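Local coordinates for receptor-like protein kinase ANXUR1 (Arabidopsis thaliana, PDB 6FIG) that probably acts as a cell-surface receptor kinase in plant reproduction, its ectodomain built from tandem malectin-like domains that each hold a calcium ion, at residues F189-I198 / R209-Y217; L4-E12 / K21-L29. All coordinates share one frame; numbering follows the deposited sequence.

Interaction 1: residues F189-I198 / R209-Y217; sequences FRLNVGGQDI and RTWYNDAPY. With CA (calcium ion), chain H.
R190 lays its aliphatic chain over one face of the W211 indole, CD sitting 3.7 Å from the centroid of the six-membered ring. CG anti to the backbone N (chi1 178°) runs the chain across the ring, and a bend at chi3 (-69°) turns the guanidinium to R209, whose CD rests over one face of it. E125 and E368 pair with R190, D203 with R209, and water 1 bridges the two arginines. On the other side of the strand F189 and Y217 meet obliquely, CE1 to CE1 at 3.5 Å, with L191 CD2 beside the tyrosine ring.

Backbone bonds tie L191 to Y212 in parallel register, Y212 N giving to R190 O at 3.0 Å. I198 and W211 form a single antiparallel bridge. Side chains hold the turn N192-G195: G194 N reaches D214 OD1 at 2.9 Å, from above a carboxylate also held by W270 and, through OD2, by R254. N213 ND2 gives to G195 O at 2.6 Å. N192 OD1 binds calcium at 2.3 Å alongside V193 O; I249, T252 and N365 complete the site.

With the turn bonded to 209-217, the calcium ligands are probably held in a fixed backbone, and the acids probably offset the arginine charges.

Interaction 2: residues L4-E12 / K21-L29; sequences LALSCGTSE and KWEPDTKFL. With CA (calcium ion), chain I; EDO (1,2-ethanediol), chain J.
W22 receives the A5 methyl on one face of its indole: A5 CB lies 4.1 Å from the centroid of the six-membered ring, offset toward the rim. The backbone of L6 and S7 runs past the edge of the same ring, near its plane. F28 is covered on both faces, by L4 CD1 at 3.7 Å from the ring centroid and, opposite, by K27 CB. L6 crosses F28 at about a right angle, CD2 coming obliquely to the ring at 3.7 Å from CE2. L6 holds CG anti to its carbonyl carbon (chi1 -50°), which brings CD2 alongside E23 CG.

Strands 4-7 and 21-24 pair in parallel, L6 opposite E23, their short axes at 60°. E23 N gives to A5 O, and S7 N returns a bond to E23 O at 2.8 Å. In the N-terminal half of the malectin-like ectodomain, this pair lies between strand 14-15, next to 21-24, and strand 151-161, next to 4-7. Strand 4-7 runs into the type II turn S7-T10, which supplies two calcium ligands, S7 OG at 2.6 Å and C8 O; P51, T54 and N154 complete the site.

T10 OG1, in the position between backbone N and carbonyl carbon (chi1 58°), closes the turn by donating to S7 O at 2.7 Å. D25 reaches G9 N weakly through OD1, while its OD2 goes to R56 and Y64. P24 packs its ring against T10 O and S11. A 1,2-ethanediol, probably from the crystallisation liquor, accepts from A5 N and donates to E23 OE2 through its O2.

The two contacts share one plan: a parallel strand pair leads into a type II turn that gives a calcium ion two neighbouring ligands, and an aspartate meets its third residue, firmly in interaction 1, weakly in interaction 2. That correspondence fits the tandem malectin-like domains. Both are partly buried but hold different strands, 185-192 with 212-213 and 4-7 with 21-24; their centres, 29 Å apart, lie about 10 Å and 24 Å from the centre of the chain. Their chemistry differs. Interaction 1 brings arginines, acids and water around its tryptophan; interaction 2 meets its tryptophan with an alanine methyl, holds a 1,2-ethanediol, probably from the crystallisation liquor, and has K21 packing on G205 of the second subunit.

Interaction 1: residues F189-I198 / R209-Y217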
loop_
_atom_site.group_PDB
_atom_site.type_symbol
_atom_site.label_atom_id
_atom_site.label_comp_id
_atom_site.label_asym_id
_atom_site.label_seq_id
_atom_site.Cartn_x
_atom_site.Cartn_y
_atom_site.Cartn_z
ATOM N N PHE A 189 13.870 -15.984 10.071
ATOM C CA PHE A 189 14.203 -16.248 8.666
ATOM C C PHE A 189 12.920 -16.303 7.874
ATOM O O PHE A 189 11.868 -16.732 8.386
ATOM C CB PHE A 189 14.942 -17.589 8.502
ATOM C CG PHE A 189 16.234 -17.636 9.241
ATOM C CD1 PHE A 189 17.375 -17.085 8.695
ATOM C CD2 PHE A 189 16.284 -18.154 10.534
ATOM C CE1 PHE A 189 18.540 -17.058 9.395
ATOM C CE2 PHE A 189 17.453 -18.145 11.249
ATOM C CZ PHE A 189 18.590 -17.599 10.687
ATOM N N ARG A 190 13.018 -15.852 6.632
ATOM C CA ARG A 190 11.884 -15.835 5.727
ATOM C C ARG A 190 12.402 -16.073 4.339
ATOM O O ARG A 190 13.134 -15.234 3.795
ATOM C CB ARG A 190 11.156 -14.488 5.763
ATOM C CG ARG A 190 9.993 -14.415 4.801
ATOM C CD ARG A 190 9.130 -13.194 5.018
ATOM N NE ARG A 190 8.371 -13.220 6.262
ATOM C CZ ARG A 190 8.534 -12.402 7.310
ATOM N NH1 ARG A 190 9.526 -11.527 7.351
ATOM N NH2 ARG A 190 7.692 -12.493 8.321
ATOM N N LEU A 191 12.061 -17.240 3.774
ATOM C CA LEU A 191 12.685 -17.717 2.554
ATOM C C LEU A 191 11.705 -18.054 1.452
ATOM O O LEU A 191 10.666 -18.677 1.699
ATOM C CB LEU A 191 13.520 -18.984 2.815
ATOM C CG LEU A 191 14.536 -18.919 3.943
ATOM C CD1 LEU A 191 15.230 -20.258 4.074
ATOM C CD2 LEU A 191 15.550 -17.797 3.746
ATOM N N ASN A 192 12.046 -17.628 0.242
ATOM C CA ASN A 192 11.432 -18.158 -0.967
ATOM C C ASN A 192 12.265 -19.360 -1.387
ATOM O O ASN A 192 13.338 -19.207 -1.967
ATOM C CB ASN A 192 11.430 -17.110 -2.084
ATOM C CG ASN A 192 10.725 -17.581 -3.328
ATOM O OD1 ASN A 192 10.065 -18.629 -3.295
ATOM N ND2 ASN A 192 10.864 -16.842 -4.427
ATOM N N VAL A 193 11.754 -20.548 -1.080
ATOM C CA VAL A 193 12.480 -21.795 -1.348
ATOM C C VAL A 193 12.456 -22.085 -2.861
ATOM O O VAL A 193 11.390 -22.152 -3.488
ATOM C CB VAL A 193 11.948 -22.955 -0.483
ATOM C CG1 VAL A 193 12.662 -24.254 -0.842
ATOM C CG2 VAL A 193 12.171 -22.649 0.989
ATOM N N GLY A 194 13.647 -22.211 -3.420
ATOM C CA GLY A 194 13.817 -22.497 -4.836
ATOM C C GLY A 194 13.625 -21.315 -5.766
ATOM O O GLY A 194 13.672 -21.495 -6.982
ATOM N N GLY A 195 13.428 -20.108 -5.228
ATOM C CA GLY A 195 13.149 -18.939 -6.058
ATOM C C GLY A 195 14.028 -17.767 -5.706
ATOM O O GLY A 195 14.781 -17.816 -4.729
ATOM N N GLN A 196 13.905 -16.714 -6.502
ATOM C CA GLN A 196 14.685 -15.499 -6.307
ATOM C C GLN A 196 14.136 -14.694 -5.128
ATOM O O GLN A 196 12.987 -14.849 -4.726
ATOM C CB GLN A 196 14.658 -14.630 -7.568
ATOM C CG GLN A 196 15.328 -15.277 -8.776
ATOM C CD GLN A 196 15.264 -14.417 -10.029
ATOM O OE1 GLN A 196 14.699 -14.825 -11.049
ATOM N NE2 GLN A 196 15.854 -13.224 -9.966
ATOM N N ASP A 197 14.978 -13.812 -4.591
ATOM C CA ASP A 197 14.522 -12.871 -3.585
ATOM C C ASP A 197 13.251 -12.166 -4.068
ATOM O O ASP A 197 13.170 -11.712 -5.222
ATOM C CB ASP A 197 15.556 -11.770 -3.313
ATOM C CG ASP A 197 16.842 -12.264 -2.638
ATOM O OD1 ASP A 197 16.954 -13.426 -2.187
ATOM O OD2 ASP A 197 17.784 -11.428 -2.565
ATOM N N ILE A 198 12.281 -12.053 -3.171
ATOM C CA ILE A 198 11.090 -11.256 -3.398
ATOM C C ILE A 198 11.234 -9.993 -2.539
ATOM O O ILE A 198 11.223 -10.111 -1.308
ATOM C CB ILE A 198 9.814 -12.000 -2.968
ATOM C CG1 ILE A 198 9.678 -13.326 -3.715
ATOM C CG2 ILE A 198 8.588 -11.130 -3.227
ATOM C CD1 ILE A 198 8.538 -14.197 -3.223
ATOM N N ARG A 209 7.240 -7.529 3.520
ATOM C CA ARG A 209 8.207 -8.540 3.923
ATOM C C ARG A 209 9.096 -8.917 2.741
ATOM O O ARG A 209 8.627 -9.046 1.613
ATOM C CB ARG A 209 7.514 -9.817 4.389
ATOM C CG ARG A 209 6.631 -9.647 5.610
ATOM C CD ARG A 209 5.659 -10.812 5.777
ATOM N NE ARG A 209 4.748 -10.886 4.653
ATOM C CZ ARG A 209 3.712 -11.722 4.541
ATOM N NH1 ARG A 209 3.419 -12.602 5.490
ATOM N NH2 ARG A 209 2.989 -11.695 3.433
ATOM N N THR A 210 10.380 -9.089 3.013
ATOM C CA THR A 210 11.308 -9.579 2.016
ATOM C C THR A 210 11.406 -11.096 2.161
ATOM O O THR A 210 11.567 -11.596 3.259
ATOM C CB THR A 210 12.685 -8.936 2.199
ATOM O OG1 THR A 210 12.526 -7.519 2.105
ATOM C CG2 THR A 210 13.637 -9.380 1.117
ATOM N N TRP A 211 11.311 -11.813 1.046
ATOM C CA TRP A 211 11.461 -13.284 1.050
ATOM C C TRP A 211 12.779 -13.610 0.341
ATOM O O TRP A 211 12.948 -13.299 -0.832
ATOM C CB TRP A 211 10.282 -13.957 0.370
ATOM C CG TRP A 211 8.943 -13.621 0.937
ATOM C CD1 TRP A 211 8.257 -12.426 0.805
ATOM C CD2 TRP A 211 8.128 -14.459 1.769
ATOM N NE1 TRP A 211 7.058 -12.506 1.478
ATOM C CE2 TRP A 211 6.958 -13.735 2.081
ATOM C CE3 TRP A 211 8.260 -15.778 2.251
ATOM C CZ2 TRP A 211 5.954 -14.262 2.871
ATOM C CZ3 TRP A 211 7.254 -16.296 3.014
ATOM C CH2 TRP A 211 6.117 -15.549 3.321
ATOM N N TYR A 212 13.720 -14.220 1.044
ATOM C CA TYR A 212 15.073 -14.404 0.510
ATOM C C TYR A 212 15.265 -15.797 -0.079
ATOM O O TYR A 212 14.696 -16.786 0.418
ATOM C CB TYR A 212 16.086 -14.209 1.620
ATOM C CG TYR A 212 16.092 -12.814 2.198
ATOM C CD1 TYR A 212 16.886 -11.833 1.645
ATOM C CD2 TYR A 212 15.289 -12.488 3.292
ATOM C CE1 TYR A 212 16.899 -10.542 2.183
ATOM C CE2 TYR A 212 15.295 -11.211 3.838
ATOM C CZ TYR A 212 16.095 -10.247 3.273
ATOM O OH TYR A 212 16.085 -8.985 3.814
ATOM N N ASN A 213 16.102 -15.882 -1.097
ATOM C CA ASN A 213 16.457 -17.183 -1.641
ATOM C C ASN A 213 17.051 -18.079 -0.539
ATOM O O ASN A 213 17.762 -17.605 0.355
ATOM C CB ASN A 213 17.412 -17.047 -2.815
ATOM C CG ASN A 213 17.862 -18.397 -3.342
ATOM O OD1 ASN A 213 18.954 -18.835 -3.025
ATOM N ND2 ASN A 213 17.011 -19.073 -4.114
ATOM N N ASP A 214 16.716 -19.376 -0.595
ATOM C CA ASP A 214 17.091 -20.324 0.461
ATOM C C ASP A 214 18.459 -20.974 0.319
ATOM O O ASP A 214 18.916 -21.621 1.252
ATOM C CB ASP A 214 16.034 -21.419 0.590
ATOM C CG ASP A 214 16.037 -22.359 -0.585
ATOM O OD1 ASP A 214 16.009 -21.859 -1.737
ATOM O OD2 ASP A 214 16.090 -23.595 -0.364
ATOM N N ALA A 215 19.116 -20.820 -0.828
ATOM C CA ALA A 215 20.357 -21.549 -1.122
ATOM C C ALA A 215 21.444 -21.428 -0.047
ATOM O O ALA A 215 22.106 -22.419 0.258
ATOM C CB ALA A 215 20.905 -21.145 -2.477
ATOM N N PRO A 216 21.611 -20.232 0.555
ATOM C CA PRO A 216 22.643 -20.090 1.583
ATOM C C PRO A 216 22.461 -20.956 2.831
ATOM O O PRO A 216 23.439 -21.184 3.562
ATOM C CB PRO A 216 22.554 -18.608 1.956
ATOM C CG PRO A 216 22.059 -17.963 0.702
ATOM C CD PRO A 216 21.042 -18.920 0.188
ATOM N N TYR A 217 21.243 -21.460 3.040
ATOM C CA TYR A 217 20.910 -22.233 4.220
ATOM C C TYR A 217 20.937 -23.745 3.997
ATOM O O TYR A 217 20.686 -24.506 4.929
ATOM C CB TYR A 217 19.533 -21.778 4.717
ATOM C CG TYR A 217 19.564 -20.311 5.069
ATOM C CD1 TYR A 217 20.107 -19.896 6.277
ATOM C CD2 TYR A 217 19.121 -19.349 4.169
ATOM C CE1 TYR A 217 20.156 -18.549 6.614
ATOM C CE2 TYR A 217 19.177 -17.993 4.499
ATOM C CZ TYR A 217 19.695 -17.611 5.716
ATOM O OH TYR A 217 19.753 -16.269 6.041
HETATM CA CA CA H . 9.305 -20.775 -3.724
HETATM O O HOH W 1 4.871 -13.537 7.798
HETATM O O HOH W 2 11.899 -10.933 5.832
#

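Interaction 2: residues L4-E12 / K21-L29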
loop_
_atom_site.group_PDB
_atom_site.type_symbol
_atom_site.label_atom_id
_atom_site.label_comp_id
_atom_site.label_asym_id
_atom_site.label_seq_id
_atom_site.Cartn_x
_atom_site.Cartn_y
_atom_site.Cartn_z
ATOM N N LEU A 4 3.649 3.434 9.793
ATOM C CA LEU A 4 4.782 4.351 9.768
ATOM C C LEU A 4 6.041 3.696 9.260
ATOM O O LEU A 4 6.307 2.522 9.566
ATOM C CB LEU A 4 5.065 4.853 11.178
ATOM C CG LEU A 4 3.961 5.623 11.886
ATOM C CD1 LEU A 4 4.448 6.044 13.262
ATOM C CD2 LEU A 4 3.565 6.840 11.084
ATOM N N ALA A 5 6.834 4.468 8.514
ATOM C CA ALA A 5 8.195 4.104 8.187
ATOM C C ALA A 5 9.010 5.354 8.512
ATOM O O ALA A 5 8.984 6.352 7.764
ATOM C CB ALA A 5 8.332 3.723 6.735
ATOM N N LEU A 6 9.674 5.312 9.664
ATOM C CA LEU A 6 10.402 6.451 10.206
ATOM C C LEU A 6 11.887 6.262 9.975
ATOM O O LEU A 6 12.466 5.259 10.410
ATOM C CB LEU A 6 10.144 6.591 11.695
ATOM C CG LEU A 6 8.690 6.571 12.158
ATOM C CD1 LEU A 6 8.626 6.700 13.666
ATOM C CD2 LEU A 6 7.888 7.668 11.455
ATOM N N SER A 7 12.508 7.206 9.271
ATOM C CA SER A 7 13.955 7.175 9.120
ATOM C C SER A 7 14.499 8.102 10.182
ATOM O O SER A 7 14.332 9.327 10.102
ATOM C CB SER A 7 14.419 7.609 7.734
ATOM O OG SER A 7 15.838 7.477 7.663
ATOM N N CYS A 8 15.102 7.513 11.205
ATOM C CA CYS A 8 15.514 8.255 12.366
ATOM C C CYS A 8 16.721 9.109 12.008
ATOM O O CYS A 8 17.614 8.647 11.294
ATOM C CB CYS A 8 15.829 7.290 13.494
ATOM S SG CYS A 8 14.425 6.202 13.777
ATOM N N GLY A 9 16.691 10.354 12.454
ATOM C CA GLY A 9 17.765 11.309 12.200
ATOM C C GLY A 9 17.634 12.118 10.922
ATOM O O GLY A 9 18.554 12.864 10.573
ATOM N N THR A 10 16.514 11.986 10.213
ATOM C CA THR A 10 16.256 12.780 9.008
ATOM C C THR A 10 15.337 13.936 9.344
ATOM O O THR A 10 14.646 13.930 10.364
ATOM C CB THR A 10 15.615 11.938 7.877
ATOM O OG1 THR A 10 14.384 11.353 8.324
ATOM C CG2 THR A 10 16.550 10.834 7.409
ATOM N N SER A 11 15.351 14.940 8.482
ATOM C CA SER A 11 14.460 16.086 8.594
ATOM C C SER A 11 13.624 16.308 7.319
ATOM O O SER A 11 12.876 17.274 7.250
ATOM C CB SER A 11 15.299 17.329 8.894
ATOM O OG SER A 11 16.271 17.471 7.881
ATOM N N GLU A 12 13.765 15.436 6.323
ATOM C CA GLU A 12 13.013 15.521 5.072
ATOM C C GLU A 12 12.496 14.131 4.742
ATOM O O GLU A 12 13.118 13.137 5.112
ATOM C CB GLU A 12 13.906 15.976 3.915
ATOM C CG GLU A 12 14.907 17.054 4.258
ATOM C CD GLU A 12 15.930 17.257 3.153
ATOM O OE1 GLU A 12 15.547 17.263 1.962
ATOM O OE2 GLU A 12 17.121 17.392 3.480
ATOM N N LYS A 21 8.367 4.694 1.042
ATOM C CA LYS A 21 8.431 6.082 1.493
ATOM C C LYS A 21 8.746 6.112 2.976
ATOM O O LYS A 21 8.170 5.359 3.759
ATOM C CB LYS A 21 7.127 6.829 1.220
ATOM C CG LYS A 21 6.890 7.116 -0.253
ATOM C CD LYS A 21 5.584 7.875 -0.474
ATOM C CE LYS A 21 4.935 7.507 -1.798
ATOM N NZ LYS A 21 4.494 6.088 -1.849
ATOM N N TRP A 22 9.681 6.981 3.356
ATOM C CA TRP A 22 10.069 7.154 4.753
ATOM C C TRP A 22 9.896 8.621 5.148
ATOM O O TRP A 22 9.960 9.523 4.299
ATOM C CB TRP A 22 11.531 6.774 4.958
ATOM C CG TRP A 22 11.873 5.347 4.713
ATOM C CD1 TRP A 22 12.045 4.742 3.513
ATOM C CD2 TRP A 22 12.115 4.341 5.705
ATOM N NE1 TRP A 22 12.394 3.424 3.687
ATOM C CE2 TRP A 22 12.436 3.149 5.024
ATOM C CE3 TRP A 22 12.084 4.331 7.100
ATOM C CZ2 TRP A 22 12.734 1.954 5.690
ATOM C CZ3 TRP A 22 12.383 3.140 7.761
ATOM C CH2 TRP A 22 12.683 1.966 7.054
ATOM N N GLU A 23 9.666 8.846 6.437
ATOM C CA GLU A 23 9.521 10.188 6.992
ATOM C C GLU A 23 10.372 10.351 8.244
ATOM O O GLU A 23 10.804 9.363 8.834
ATOM C CB GLU A 23 8.053 10.491 7.309
ATOM C CG GLU A 23 7.453 9.701 8.467
ATOM C CD GLU A 23 6.016 10.088 8.737
ATOM O OE1 GLU A 23 5.759 11.259 9.057
ATOM O OE2 GLU A 23 5.136 9.230 8.615
ATOM N N PRO A 24 10.629 11.611 8.657
ATOM C CA PRO A 24 11.353 11.813 9.905
ATOM C C PRO A 24 10.653 11.227 11.126
ATOM O O PRO A 24 9.411 11.166 11.174
ATOM C CB PRO A 24 11.406 13.337 10.031
ATOM C CG PRO A 24 11.343 13.828 8.626
ATOM C CD PRO A 24 10.367 12.892 7.971
ATOM N N ASP A 25 11.454 10.809 12.108
ATOM C CA ASP A 25 10.927 10.220 13.339
ATOM C C ASP A 25 10.504 11.241 14.385
ATOM O O ASP A 25 9.897 10.880 15.389
ATOM C CB ASP A 25 11.941 9.245 13.942
ATOM C CG ASP A 25 13.210 9.925 14.440
ATOM O OD1 ASP A 25 13.592 10.986 13.900
ATOM O OD2 ASP A 25 13.852 9.387 15.360
ATOM N N THR A 26 10.810 12.515 14.125
ATOM C CA THR A 26 10.754 13.591 15.112
ATOM C C THR A 26 9.457 13.696 15.924
ATOM O O THR A 26 9.502 13.670 17.157
ATOM C CB THR A 26 11.096 14.927 14.417
ATOM O OG1 THR A 26 12.438 14.831 13.912
ATOM C CG2 THR A 26 11.006 16.102 15.374
ATOM N N LYS A 27 8.322 13.729 15.231
ATOM C CA LYS A 27 7.004 13.859 15.853
ATOM C C LYS A 27 6.668 12.752 16.857
ATOM O O LYS A 27 5.821 12.949 17.727
ATOM C CB LYS A 27 5.903 13.869 14.779
ATOM C CG LYS A 27 5.852 15.124 13.923
ATOM C CD LYS A 27 4.640 15.125 12.996
ATOM C CE LYS A 27 4.559 13.886 12.117
ATOM N NZ LYS A 27 3.540 14.072 11.042
ATOM N N PHE A 28 7.302 11.584 16.718
ATOM C CA PHE A 28 6.971 10.451 17.555
ATOM C C PHE A 28 7.886 10.264 18.747
ATOM O O PHE A 28 7.599 9.429 19.578
ATOM C CB PHE A 28 6.938 9.195 16.689
ATOM C CG PHE A 28 5.978 9.310 15.560
ATOM C CD1 PHE A 28 4.618 9.172 15.785
ATOM C CD2 PHE A 28 6.416 9.661 14.289
ATOM C CE1 PHE A 28 3.713 9.327 14.747
ATOM C CE2 PHE A 28 5.515 9.815 13.245
ATOM C CZ PHE A 28 4.160 9.667 13.481
ATOM N N LEU A 29 8.967 11.047 18.843
ATOM C CA LEU A 29 9.865 10.938 19.973
ATOM C C LEU A 29 9.211 11.676 21.144
ATOM O O LEU A 29 8.867 12.855 21.007
ATOM C CB LEU A 29 11.230 11.518 19.589
ATOM C CG LEU A 29 12.411 11.269 20.521
ATOM C CD1 LEU A 29 12.696 9.790 20.733
ATOM C CD2 LEU A 29 13.643 11.994 19.968
HETATM CA CA CA I . 17.759 6.981 9.405
HETATM C C1 EDO J . 5.530 7.518 5.101
HETATM O O1 EDO J . 6.956 7.495 5.203
HETATM C C2 EDO J . 5.018 6.562 6.163
HETATM O O2 EDO J . 5.575 6.881 7.439
#